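Putative dehydratase (Mesorhizobium loti, PDB 2POZ) is of unknown function but may be a lyase, perhaps a dehydratase, with the fold of the mandelate racemase branch of the enolase superfamily. Local coordinates at residues R123-A128 / E199-V204; N129-A134 / A142-R147; D205-L210 / G256-T261; F229-C234 / I276-I281. All blocks are in the same frame, centred on the assembly; numbering follows the deposited sequence.

Contact 1. Residues R123-A128 / E199-V204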
loop_
_atom_site.group_PDB
_atom_site.type_symbol
_atom_site.label_atom_id
_atom_site.label_comp_id
_atom_site.label_asym_id
_atom_site.label_seq_id
_atom_site.Cartn_x
_atom_site.Cartn_y
_atom_site.Cartn_z
ATOM N N ARG A 123 40.221 2.115 17.699
ATOM C CA ARG A 123 40.698 2.534 16.390
ATOM C C ARG A 123 39.681 2.137 15.334
ATOM O O ARG A 123 38.850 1.259 15.564
ATOM C CB ARG A 123 42.056 1.883 16.083
ATOM C CG ARG A 123 42.002 0.370 15.928
ATOM C CD ARG A 123 43.391 -0.232 15.768
ATOM N NE ARG A 123 43.352 -1.495 15.032
ATOM C CZ ARG A 123 42.832 -2.632 15.492
ATOM N NH1 ARG A 123 42.302 -2.686 16.708
ATOM N NH2 ARG A 123 42.818 -3.712 14.719
ATOM N N VAL A 124 39.742 2.792 14.179
ATOM C CA VAL A 124 38.822 2.488 13.096
ATOM C C VAL A 124 39.553 2.364 11.777
ATOM O O VAL A 124 40.508 3.088 11.506
ATOM C CB VAL A 124 37.752 3.581 12.920
ATOM C CG1 VAL A 124 36.811 3.594 14.108
ATOM C CG2 VAL A 124 38.426 4.937 12.742
ATOM N N ARG A 125 39.092 1.430 10.963
ATOM C CA ARG A 125 39.654 1.212 9.648
ATOM C C ARG A 125 39.015 2.251 8.725
ATOM O O ARG A 125 37.871 2.664 8.936
ATOM C CB ARG A 125 39.306 -0.192 9.170
ATOM C CG ARG A 125 39.855 -0.529 7.808
ATOM C CD ARG A 125 39.469 -1.940 7.427
ATOM N NE ARG A 125 39.728 -2.183 6.017
ATOM C CZ ARG A 125 38.801 -2.582 5.157
ATOM N NH1 ARG A 125 37.557 -2.781 5.571
ATOM N NH2 ARG A 125 39.120 -2.779 3.887
ATOM N N ALA A 126 39.744 2.673 7.702
ATOM C CA ALA A 126 39.212 3.666 6.784
ATOM C C ALA A 126 39.445 3.279 5.340
ATOM O O ALA A 126 40.311 2.468 5.047
ATOM C CB ALA A 126 39.863 5.025 7.057
ATOM N N TYR A 127 38.650 3.849 4.442
ATOM C CA TYR A 127 38.840 3.613 3.024
ATOM C C TYR A 127 39.377 4.940 2.503
ATOM O O TYR A 127 39.186 5.978 3.135
ATOM C CB TYR A 127 37.526 3.216 2.330
ATOM C CG TYR A 127 36.423 4.251 2.314
ATOM C CD1 TYR A 127 36.441 5.315 1.413
ATOM C CD2 TYR A 127 35.324 4.136 3.172
ATOM C CE1 TYR A 127 35.388 6.238 1.360
ATOM C CE2 TYR A 127 34.268 5.052 3.131
ATOM C CZ TYR A 127 34.307 6.098 2.224
ATOM O OH TYR A 127 33.274 7.010 2.194
ATOM N N ALA A 128 40.067 4.913 1.373
ATOM C CA ALA A 128 40.617 6.138 0.817
ATOM C C ALA A 128 39.767 6.723 -0.316
ATOM O O ALA A 128 39.222 5.996 -1.147
ATOM C CB ALA A 128 42.056 5.884 0.321
ATOM N N GLU A 199 41.676 -8.575 -3.640
ATOM C CA GLU A 199 41.557 -8.392 -2.201
ATOM C C GLU A 199 41.147 -7.004 -1.717
ATOM O O GLU A 199 40.776 -6.836 -0.557
ATOM C CB GLU A 199 42.867 -8.805 -1.534
ATOM C CG GLU A 199 43.294 -10.215 -1.900
ATOM C CD GLU A 199 44.526 -10.669 -1.142
ATOM O OE1 GLU A 199 44.496 -10.648 0.108
ATOM O OE2 GLU A 199 45.521 -11.055 -1.797
ATOM N N ILE A 200 41.198 -6.011 -2.595
ATOM C CA ILE A 200 40.832 -4.659 -2.202
ATOM C C ILE A 200 39.330 -4.409 -2.340
ATOM O O ILE A 200 38.721 -4.759 -3.352
ATOM C CB ILE A 200 41.604 -3.614 -3.045
ATOM C CG1 ILE A 200 43.110 -3.766 -2.808
ATOM C CG2 ILE A 200 41.137 -2.203 -2.694
ATOM C CD1 ILE A 200 43.554 -3.518 -1.367
ATOM N N GLU A 201 38.735 -3.817 -1.311
ATOM C CA GLU A 201 37.311 -3.514 -1.342
ATOM C C GLU A 201 37.142 -2.230 -2.143
ATOM O O GLU A 201 37.848 -1.250 -1.921
ATOM C CB GLU A 201 36.769 -3.317 0.078
ATOM C CG GLU A 201 37.098 -4.459 1.022
ATOM C CD GLU A 201 36.473 -4.293 2.397
ATOM O OE1 GLU A 201 36.555 -3.182 2.970
ATOM O OE2 GLU A 201 35.912 -5.284 2.913
ATOM N N LEU A 202 36.209 -2.237 -3.083
ATOM C CA LEU A 202 35.976 -1.064 -3.904
ATOM C C LEU A 202 34.572 -0.500 -3.707
ATOM O O LEU A 202 33.585 -1.233 -3.737
ATOM C CB LEU A 202 36.183 -1.408 -5.380
ATOM C CG LEU A 202 37.575 -1.927 -5.754
ATOM C CD1 LEU A 202 37.618 -2.220 -7.247
ATOM C CD2 LEU A 202 38.631 -0.901 -5.376
HETATM N N MSE A 203 34.495 0.804 -3.495
HETATM C CA MSE A 203 33.209 1.465 -3.338
HETATM C C MSE A 203 33.051 2.386 -4.542
HETATM O O MSE A 203 33.962 3.137 -4.888
HETATM C CB MSE A 203 33.157 2.289 -2.046
HETATM C CG MSE A 203 33.121 1.474 -0.756
HETATM SE SE MSE A 203 34.789 0.543 -0.339
HETATM C CE MSE A 203 34.385 0.035 1.498
ATOM N N VAL A 204 31.901 2.314 -5.192
ATOM C CA VAL A 204 31.643 3.149 -6.351
ATOM C C VAL A 204 30.619 4.233 -6.011
ATOM O O VAL A 204 29.460 3.940 -5.702
ATOM C CB VAL A 204 31.128 2.298 -7.539
ATOM C CG1 VAL A 204 30.626 3.196 -8.653
ATOM C CG2 VAL A 204 32.253 1.412 -8.060
#

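Contact 2. Residues N129-A134 / A142-R147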
loop_
_atom_site.group_PDB
_atom_site.type_symbol
_atom_site.label_atom_id
_atom_site.label_comp_id
_atom_site.label_asym_id
_atom_site.label_seq_id
_atom_site.Cartn_x
_atom_site.Cartn_y
_atom_site.Cartn_z
ATOM N N ASN A 129 39.653 8.046 -0.327
ATOM C CA ASN A 129 38.919 8.759 -1.364
ATOM C C ASN A 129 39.856 9.886 -1.808
ATOM O O ASN A 129 40.912 10.093 -1.195
ATOM C CB ASN A 129 37.622 9.355 -0.801
ATOM C CG ASN A 129 36.605 9.685 -1.883
ATOM O OD1 ASN A 129 36.934 9.743 -3.068
ATOM N ND2 ASN A 129 35.358 9.915 -1.473
ATOM N N GLY A 130 39.475 10.602 -2.862
ATOM C CA GLY A 130 40.279 11.714 -3.350
ATOM C C GLY A 130 41.632 11.377 -3.958
ATOM O O GLY A 130 42.479 12.259 -4.119
ATOM N N TRP A 131 41.840 10.116 -4.315
ATOM C CA TRP A 131 43.119 9.685 -4.886
ATOM C C TRP A 131 43.125 9.655 -6.415
ATOM O O TRP A 131 44.117 9.254 -7.019
ATOM C CB TRP A 131 43.468 8.288 -4.367
ATOM C CG TRP A 131 42.312 7.307 -4.471
ATOM C CD1 TRP A 131 41.318 7.112 -3.554
ATOM C CD2 TRP A 131 42.010 6.443 -5.576
ATOM N NE1 TRP A 131 40.416 6.183 -4.018
ATOM C CE2 TRP A 131 40.815 5.758 -5.257
ATOM C CE3 TRP A 131 42.631 6.183 -6.808
ATOM C CZ2 TRP A 131 40.225 4.831 -6.124
ATOM C CZ3 TRP A 131 42.043 5.259 -7.669
ATOM C CH2 TRP A 131 40.851 4.596 -7.322
ATOM N N TYR A 132 42.029 10.093 -7.037
ATOM C CA TYR A 132 41.897 10.069 -8.499
ATOM C C TYR A 132 41.523 11.442 -9.068
ATOM O O TYR A 132 40.880 11.539 -10.113
ATOM C CB TYR A 132 40.820 9.045 -8.872
ATOM C CG TYR A 132 39.532 9.274 -8.115
ATOM C CD1 TYR A 132 38.519 10.073 -8.647
ATOM C CD2 TYR A 132 39.370 8.777 -6.818
ATOM C CE1 TYR A 132 37.377 10.380 -7.902
ATOM C CE2 TYR A 132 38.236 9.080 -6.066
ATOM C CZ TYR A 132 37.245 9.883 -6.613
ATOM O OH TYR A 132 36.133 10.211 -5.868
ATOM N N GLY A 133 41.954 12.492 -8.380
ATOM C CA GLY A 133 41.644 13.854 -8.781
ATOM C C GLY A 133 41.856 14.284 -10.220
ATOM O O GLY A 133 41.154 15.180 -10.697
ATOM N N ALA A 134 42.808 13.671 -10.919
ATOM C CA ALA A 134 43.080 14.039 -12.307
ATOM C C ALA A 134 42.891 12.867 -13.263
ATOM O O ALA A 134 43.115 12.997 -14.465
ATOM C CB ALA A 134 44.516 14.588 -12.433
ATOM N N ALA A 142 44.042 3.331 -13.177
ATOM C CA ALA A 142 44.868 2.200 -12.754
ATOM C C ALA A 142 46.126 2.671 -12.020
ATOM O O ALA A 142 46.503 2.101 -10.989
ATOM C CB ALA A 142 45.252 1.342 -13.958
ATOM N N ARG A 143 46.774 3.705 -12.547
ATOM C CA ARG A 143 47.977 4.249 -11.918
ATOM C C ARG A 143 47.640 4.920 -10.590
ATOM O O ARG A 143 48.426 4.886 -9.656
ATOM C CB ARG A 143 48.648 5.306 -12.814
ATOM C CG ARG A 143 49.259 4.802 -14.112
ATOM C CD ARG A 143 50.404 3.824 -13.868
ATOM N NE ARG A 143 51.271 4.211 -12.754
ATOM C CZ ARG A 143 52.019 5.314 -12.697
ATOM N NH1 ARG A 143 52.038 6.189 -13.696
ATOM N NH2 ARG A 143 52.757 5.543 -11.619
ATOM N N ALA A 144 46.471 5.544 -10.526
ATOM C CA ALA A 144 46.044 6.262 -9.329
ATOM C C ALA A 144 45.865 5.421 -8.064
ATOM O O ALA A 144 45.982 5.954 -6.959
ATOM C CB ALA A 144 44.760 7.027 -9.626
ATOM N N VAL A 145 45.579 4.124 -8.202
ATOM C CA VAL A 145 45.384 3.280 -7.014
ATOM C C VAL A 145 46.694 3.018 -6.272
ATOM O O VAL A 145 46.695 2.721 -5.075
ATOM C CB VAL A 145 44.768 1.894 -7.361
ATOM C CG1 VAL A 145 43.525 2.063 -8.235
ATOM C CG2 VAL A 145 45.808 1.009 -8.048
ATOM N N GLU A 146 47.808 3.138 -6.986
ATOM C CA GLU A 146 49.121 2.879 -6.406
ATOM C C GLU A 146 49.451 3.613 -5.106
ATOM O O GLU A 146 49.893 2.986 -4.142
ATOM C CB GLU A 146 50.207 3.161 -7.445
ATOM C CG GLU A 146 50.319 2.093 -8.525
ATOM C CD GLU A 146 51.126 2.570 -9.720
ATOM O OE1 GLU A 146 52.122 3.300 -9.512
ATOM O OE2 GLU A 146 50.765 2.214 -10.864
ATOM N N ARG A 147 49.245 4.926 -5.062
ATOM C CA ARG A 147 49.569 5.667 -3.846
ATOM C C ARG A 147 48.748 5.231 -2.622
ATOM O O ARG A 147 49.315 4.849 -1.591
ATOM C CB ARG A 147 49.417 7.176 -4.068
ATOM C CG ARG A 147 49.754 7.995 -2.830
ATOM C CD ARG A 147 49.578 9.485 -3.056
ATOM N NE ARG A 147 49.394 10.202 -1.793
ATOM C CZ ARG A 147 48.354 10.032 -0.975
ATOM N NH1 ARG A 147 47.393 9.167 -1.281
ATOM N NH2 ARG A 147 48.276 10.726 0.151
HETATM O O HOH W 1 46.801 8.422 -6.596
#

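Contact 3. Residues D205-L210 / G256-T261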
loop_
_atom_site.group_PDB
_atom_site.type_symbol
_atom_site.label_atom_id
_atom_site.label_comp_id
_atom_site.label_asym_id
_atom_site.label_seq_id
_atom_site.Cartn_x
_atom_site.Cartn_y
_atom_site.Cartn_z
ATOM N N ASP A 205 31.063 5.483 -6.055
ATOM C CA ASP A 205 30.194 6.625 -5.786
ATOM C C ASP A 205 29.695 7.171 -7.124
ATOM O O ASP A 205 30.499 7.552 -7.982
ATOM C CB ASP A 205 30.970 7.702 -5.014
ATOM C CG ASP A 205 30.179 9.001 -4.846
ATOM O OD1 ASP A 205 28.931 8.982 -4.933
ATOM O OD2 ASP A 205 30.817 10.047 -4.619
ATOM N N LEU A 206 28.376 7.179 -7.310
ATOM C CA LEU A 206 27.789 7.684 -8.545
ATOM C C LEU A 206 27.373 9.147 -8.393
ATOM O O LEU A 206 27.049 9.819 -9.372
ATOM C CB LEU A 206 26.591 6.822 -8.963
ATOM C CG LEU A 206 26.917 5.343 -9.218
ATOM C CD1 LEU A 206 25.693 4.634 -9.804
ATOM C CD2 LEU A 206 28.103 5.225 -10.172
ATOM N N SER A 207 27.385 9.629 -7.155
ATOM C CA SER A 207 27.045 11.016 -6.843
ATOM C C SER A 207 25.811 11.505 -7.596
ATOM O O SER A 207 25.822 12.593 -8.162
ATOM C CB SER A 207 28.246 11.924 -7.168
ATOM O OG SER A 207 28.153 13.184 -6.521
ATOM N N GLY A 208 24.750 10.701 -7.603
ATOM C CA GLY A 208 23.533 11.092 -8.293
ATOM C C GLY A 208 23.193 10.209 -9.482
ATOM O O GLY A 208 22.015 10.029 -9.814
ATOM N N GLY A 209 24.227 9.671 -10.128
ATOM C CA GLY A 209 24.035 8.795 -11.271
ATOM C C GLY A 209 23.416 9.415 -12.511
ATOM O O GLY A 209 23.535 10.611 -12.770
ATOM N N LEU A 210 22.746 8.574 -13.285
ATOM C CA LEU A 210 22.091 8.991 -14.513
ATOM C C LEU A 210 20.594 8.796 -14.293
ATOM O O LEU A 210 20.123 8.856 -13.158
ATOM C CB LEU A 210 22.564 8.100 -15.660
ATOM C CG LEU A 210 24.072 7.850 -15.741
ATOM C CD1 LEU A 210 24.343 6.837 -16.846
ATOM C CD2 LEU A 210 24.814 9.156 -16.000
ATOM N N GLY A 256 23.295 9.326 2.074
ATOM C CA GLY A 256 23.378 10.079 3.313
ATOM C C GLY A 256 24.182 11.359 3.288
ATOM O O GLY A 256 23.962 12.238 4.125
ATOM N N GLU A 257 25.113 11.477 2.342
ATOM C CA GLU A 257 25.941 12.675 2.260
ATOM C C GLU A 257 25.076 13.912 2.070
ATOM O O GLU A 257 25.439 15.002 2.499
ATOM C CB GLU A 257 26.949 12.568 1.103
ATOM C CG GLU A 257 27.862 13.793 0.964
ATOM C CD GLU A 257 28.981 13.602 -0.069
ATOM O OE1 GLU A 257 29.083 12.501 -0.659
ATOM O OE2 GLU A 257 29.762 14.556 -0.282
ATOM N N ARG A 258 23.931 13.746 1.420
ATOM C CA ARG A 258 23.057 14.882 1.193
ATOM C C ARG A 258 21.665 14.720 1.805
ATOM O O ARG A 258 20.663 15.149 1.231
ATOM C CB ARG A 258 22.990 15.193 -0.315
ATOM C CG ARG A 258 24.225 15.986 -0.792
ATOM C CD ARG A 258 24.246 16.276 -2.288
ATOM N NE ARG A 258 24.642 15.102 -3.057
ATOM C CZ ARG A 258 25.089 15.129 -4.309
ATOM N NH1 ARG A 258 25.212 16.280 -4.960
ATOM N NH2 ARG A 258 25.419 13.995 -4.910
ATOM N N VAL A 259 21.624 14.086 2.978
ATOM C CA VAL A 259 20.386 13.893 3.734
ATOM C C VAL A 259 20.658 14.534 5.099
ATOM O O VAL A 259 21.741 14.362 5.666
ATOM C CB VAL A 259 20.029 12.403 3.886
ATOM C CG1 VAL A 259 18.747 12.251 4.732
ATOM C CG2 VAL A 259 19.808 11.792 2.492
ATOM N N TYR A 260 19.679 15.253 5.641
ATOM C CA TYR A 260 19.911 15.976 6.884
ATOM C C TYR A 260 18.933 15.752 8.036
ATOM O O TYR A 260 17.726 15.768 7.845
ATOM C CB TYR A 260 19.993 17.474 6.553
ATOM C CG TYR A 260 20.737 17.737 5.250
ATOM C CD1 TYR A 260 20.046 17.948 4.052
ATOM C CD2 TYR A 260 22.133 17.695 5.206
ATOM C CE1 TYR A 260 20.731 18.110 2.840
ATOM C CE2 TYR A 260 22.827 17.851 4.005
ATOM C CZ TYR A 260 22.122 18.058 2.828
ATOM O OH TYR A 260 22.809 18.216 1.648
ATOM N N THR A 261 19.501 15.580 9.232
ATOM C CA THR A 261 18.784 15.339 10.493
ATOM C C THR A 261 18.001 14.034 10.525
ATOM O O THR A 261 17.848 13.352 9.511
ATOM C CB THR A 261 17.783 16.474 10.858
ATOM O OG1 THR A 261 16.584 16.340 10.080
ATOM C CG2 THR A 261 18.403 17.853 10.622
HETATM O O HOH W 2 26.695 15.450 -7.444
#

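Contact 4. Residues F229-C234 / I276-I281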
loop_
_atom_site.group_PDB
_atom_site.type_symbol
_atom_site.label_atom_id
_atom_site.label_comp_id
_atom_site.label_asym_id
_atom_site.label_seq_id
_atom_site.Cartn_x
_atom_site.Cartn_y
_atom_site.Cartn_z
ATOM N N PHE A 229 29.890 -1.439 -2.343
ATOM C CA PHE A 229 28.622 -0.724 -2.423
ATOM C C PHE A 229 28.667 0.423 -3.432
ATOM O O PHE A 229 29.744 0.873 -3.838
ATOM C CB PHE A 229 28.171 -0.220 -1.031
ATOM C CG PHE A 229 29.036 0.866 -0.433
ATOM C CD1 PHE A 229 29.044 2.155 -0.967
ATOM C CD2 PHE A 229 29.778 0.619 0.722
ATOM C CE1 PHE A 229 29.767 3.179 -0.358
ATOM C CE2 PHE A 229 30.508 1.642 1.342
ATOM C CZ PHE A 229 30.501 2.925 0.800
ATOM N N VAL A 230 27.486 0.854 -3.865
ATOM C CA VAL A 230 27.358 1.965 -4.791
ATOM C C VAL A 230 26.691 3.085 -3.985
ATOM O O VAL A 230 25.672 2.862 -3.325
ATOM C CB VAL A 230 26.491 1.592 -6.032
ATOM C CG1 VAL A 230 25.049 1.319 -5.622
ATOM C CG2 VAL A 230 26.538 2.713 -7.049
ATOM N N GLU A 231 27.279 4.274 -4.031
ATOM C CA GLU A 231 26.774 5.429 -3.295
ATOM C C GLU A 231 25.930 6.365 -4.159
ATOM O O GLU A 231 26.283 6.657 -5.312
ATOM C CB GLU A 231 27.948 6.202 -2.693
ATOM C CG GLU A 231 27.550 7.389 -1.832
ATOM C CD GLU A 231 28.761 8.124 -1.281
ATOM O OE1 GLU A 231 29.787 7.458 -1.028
ATOM O OE2 GLU A 231 28.683 9.361 -1.094
ATOM N N GLU A 232 24.824 6.838 -3.588
ATOM C CA GLU A 232 23.903 7.739 -4.274
ATOM C C GLU A 232 23.689 7.361 -5.740
ATOM O O GLU A 232 24.060 8.114 -6.635
ATOM C CB GLU A 232 24.414 9.185 -4.201
ATOM C CG GLU A 232 24.433 9.791 -2.805
ATOM C CD GLU A 232 24.815 11.263 -2.829
ATOM O OE1 GLU A 232 25.850 11.596 -3.447
ATOM O OE2 GLU A 232 24.084 12.085 -2.233
ATOM N N PRO A 233 23.076 6.196 -6.004
ATOM C CA PRO A 233 22.847 5.780 -7.391
ATOM C C PRO A 233 21.894 6.719 -8.130
ATOM O O PRO A 233 21.834 6.718 -9.361
ATOM C CB PRO A 233 22.292 4.363 -7.241
ATOM C CG PRO A 233 21.527 4.458 -5.949
ATOM C CD PRO A 233 22.482 5.234 -5.058
ATOM N N CYS A 234 21.131 7.509 -7.379
ATOM C CA CYS A 234 20.227 8.458 -8.015
ATOM C C CYS A 234 20.237 9.764 -7.251
ATOM O O CYS A 234 20.780 9.848 -6.152
ATOM C CB CYS A 234 18.796 7.920 -8.086
ATOM S SG CYS A 234 18.039 7.642 -6.470
ATOM N N ILE A 276 23.373 0.986 4.055
ATOM C CA ILE A 276 24.370 1.857 4.676
ATOM C C ILE A 276 23.998 3.333 4.559
ATOM O O ILE A 276 23.555 3.780 3.502
ATOM C CB ILE A 276 25.747 1.669 3.986
ATOM C CG1 ILE A 276 26.165 0.201 4.040
ATOM C CG2 ILE A 276 26.806 2.541 4.654
ATOM C CD1 ILE A 276 27.211 -0.161 3.019
ATOM N N ILE A 277 24.160 4.088 5.639
ATOM C CA ILE A 277 23.891 5.520 5.574
ATOM C C ILE A 277 25.220 6.223 5.814
ATOM O O ILE A 277 26.074 5.717 6.536
ATOM C CB ILE A 277 22.840 6.008 6.609
ATOM C CG1 ILE A 277 23.303 5.720 8.034
ATOM C CG2 ILE A 277 21.492 5.354 6.313
ATOM C CD1 ILE A 277 22.473 6.448 9.075
ATOM N N GLN A 278 25.381 7.393 5.208
ATOM C CA GLN A 278 26.627 8.142 5.303
ATOM C C GLN A 278 26.444 9.583 5.746
ATOM O O GLN A 278 26.824 10.512 5.029
ATOM C CB GLN A 278 27.312 8.122 3.939
ATOM C CG GLN A 278 27.495 6.728 3.372
ATOM C CD GLN A 278 27.826 6.747 1.893
ATOM O OE1 GLN A 278 26.978 7.083 1.061
ATOM N NE2 GLN A 278 29.065 6.394 1.557
ATOM N N PRO A 279 25.853 9.797 6.929
ATOM C CA PRO A 279 25.666 11.175 7.384
ATOM C C PRO A 279 27.006 11.854 7.643
ATOM O O PRO A 279 27.999 11.193 7.946
ATOM C CB PRO A 279 24.866 11.006 8.669
ATOM C CG PRO A 279 25.411 9.719 9.225
ATOM C CD PRO A 279 25.466 8.835 7.975
ATOM N N ASP A 280 27.023 13.175 7.518
ATOM C CA ASP A 280 28.228 13.964 7.768
ATOM C C ASP A 280 27.922 14.759 9.038
ATOM O O ASP A 280 26.939 15.499 9.065
ATOM C CB ASP A 280 28.473 14.919 6.601
ATOM C CG ASP A 280 29.769 15.709 6.750
ATOM O OD1 ASP A 280 30.095 16.142 7.879
ATOM O OD2 ASP A 280 30.457 15.903 5.725
ATOM N N ILE A 281 28.738 14.623 10.083
ATOM C CA ILE A 281 28.436 15.359 11.319
ATOM C C ILE A 281 28.430 16.868 11.107
ATOM O O ILE A 281 27.861 17.605 11.910
ATOM C CB ILE A 281 29.413 15.035 12.482
ATOM C CG1 ILE A 281 30.832 15.489 12.139
ATOM C CG2 ILE A 281 29.363 13.549 12.815
ATOM C CD1 ILE A 281 31.772 15.448 13.343
HETATM O O HOH W 3 26.179 9.617 0.429
#

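Contact 1. Residues R123-A128 / E199-V204
The guanidinium of R125 comes end-on against a single carboxylate oxygen of E201, forming a salt bridge in which NH1 and NH2 share one acceptor. E201 OE1 is 2.8 Å from R125 NH1 and equally far from R125 NH2, and it lies close to the guanidinium plane. The carboxylate is turned 57° to that plane, and both nitrogens reach OE1 from the same face, above the carboxylate. Both bonds are clearly bent. R125 spans the gap by full extension: CG is anti to the backbone N (chi1 -180°) and the chain runs straight on to NE. Beyond the salt bridge, the selenium of M203, a selenomethionine, stands 5.3 Å from the centroid of the Y127 ring in an oblique Met-aromatic contact. The two strands are thus joined through side chains. Strand 123-128 belongs to a mixed sheet, between strands 331-333 and 357-359, whereas strand 201-205 is part of the parallel barrel sheet. A155, on the neighbouring barrel strand 155-158, is touched by R125, Y127 and E201, and from the same strand K157 bonds to the Y127 hydroxyl.

Contact 2. Residues N129-A134 / A142-R147
N129 OD1 is gripped by two donors: the hydroxyl of Y132, whose CB comes loosely near A144 CB across the contact, and the backbone N of G130. Y132 OH gives to N129 OD1 at 2.9 Å, in the carbonyl plane, while G130 N, 2.7 Å from the same N129 OD1, is tilted 31° from it. The Y132 ring stands with CD2 over the centre of the W131 ring, 3.6 Å above its plane. W131 carries most of the contact with 142-147. Its CG sits between the backbone N and the carbonyl carbon (chi1 48°), which turns the benzene half of the indole toward A144 and V145. A144 CB approaches the rim of that ring in its plane, 3.6 Å from W131 CE3. V145 runs beside the indole, its CG1 3.6 Å from W131 CZ3. At the other end of the indole, NE1 makes weak hydrogen bonds to A128 O and K157 O. Helix 179-196 closes over the same patch, V192 touching both W131 and V145. Replacing W131 by an alanine would probably open a gap beside A144 and V145 and leave the Y132 ring without the surface it leans on. One water links the backbones, donating to W131 O at 2.8 Å and to A144 O at 2.6 Å. No direct hydrogen bond joins the two segments, so the loop after strand 123-128 meets the segment 142-147 by apolar packing, with the water satisfying two carbonyls that have no donor to offer each other.

Contact 3. Residues D205-L210 / G256-T261
The polar link between the segments runs through S207 and R258, largely by way of one water. That water lies 2.8 Å from S207 OG and accepts from R258 NH1 at 3.0 Å, near the plane of the guanidinium. S207 OG and R258 NH2 are also 3.3 Å apart. R258 NH2 also forms a salt bridge with E232, outside the two segments. The R258 chain is bent at chi3 (-77°), which swings the guanidinium round to S207 and the water. Backbone turns shape both sides. A type I' turn from L206 to G209 is closed by G209 N to L206 O at 2.9 Å, and at G208 a side chain would jam against the preceding carbonyl. D205 OD1 accepts from S207 N at 2.8 Å, an Asx turn leading out of strand 201-205. In 256-261, a type I turn from G256 to V259 is closed by V259 N to G256 O. Both turns follow strands of the TIM-like barrel, 201-205 and 253-255, at the mouth where enolase-superfamily enzymes keep their active site. Acidic groups gather here as well: D205 OD2 and E257 OE1 are 5.0 Å apart, an arrangement consistent with the metal-binding carboxylates of that superfamily. Intersubunit contacts enclose the region: F80 of the second subunit makes a cation-pi contact with R258 and accepts from its NH1 through the backbone O, while K83 of that subunit bonds to S207 O.

Contact 4. Residues F229-C234 / I276-I281
The F229 ring is met obliquely by two groups of 276-281, the methyl end of I276 and the amide of Q278. I276 CD1 is 3.5 Å from F229 CD2, the two side chains crossing at about a right angle. F229 and Q278 approach each other from opposite directions, NE2 of Q278 3.8 Å from F229 CE1 and the amide plane nearly perpendicular to the ring. The same amide stands at 80° to the E231 carboxylate. Q278 NE2 gives a weak hydrogen bond to E231 OE1, 2.9 Å long and bent to 147°. A water completes the pairing, donating to E231 OE2 and, at 2.7 Å, to Q278 OE1. These side chains lie inside the TIM-like barrel, linking strands 227-231 and 276-277 across strand 253-255, where A254 touches F229, I276 and Q278. The E231 chain is extended, with CG anti to the backbone N (chi1 -177°), and this carries the carboxylate across to the Q278 amide. Its OE1 also takes a salt bridge from K157. With an alanine in place of E231, K157 would probably lose its ionic mate, and the Q278 amide would be freer to turn. M329 packs on both F229 and I276.

How the contacts relate
Contact 2 is nested along the chain within the loop closed by contact 1, and their centres are about 14 Å apart. Contacts 1 and 4 meet in the parallel sheet, on neighbouring strands 201-205 and 227-231: V204 O lies 2.8 Å from E231 N, a probable hydrogen bond, and M203 packs on F229. Contacts 3 and 4 interlock, with centres only about 6 Å apart, G208 N lying 2.8 Å from E232 O in a probable hydrogen bond. Together they bring D205, E231 and E257 to or just beyond the ends of three successive barrel strands, consistent with the metal-binding acids of enolase-superfamily relatives. Contact 2 touches neither contact 3 nor contact 4: centres about 21 Å away, nearest atoms about 5 and 6 Å.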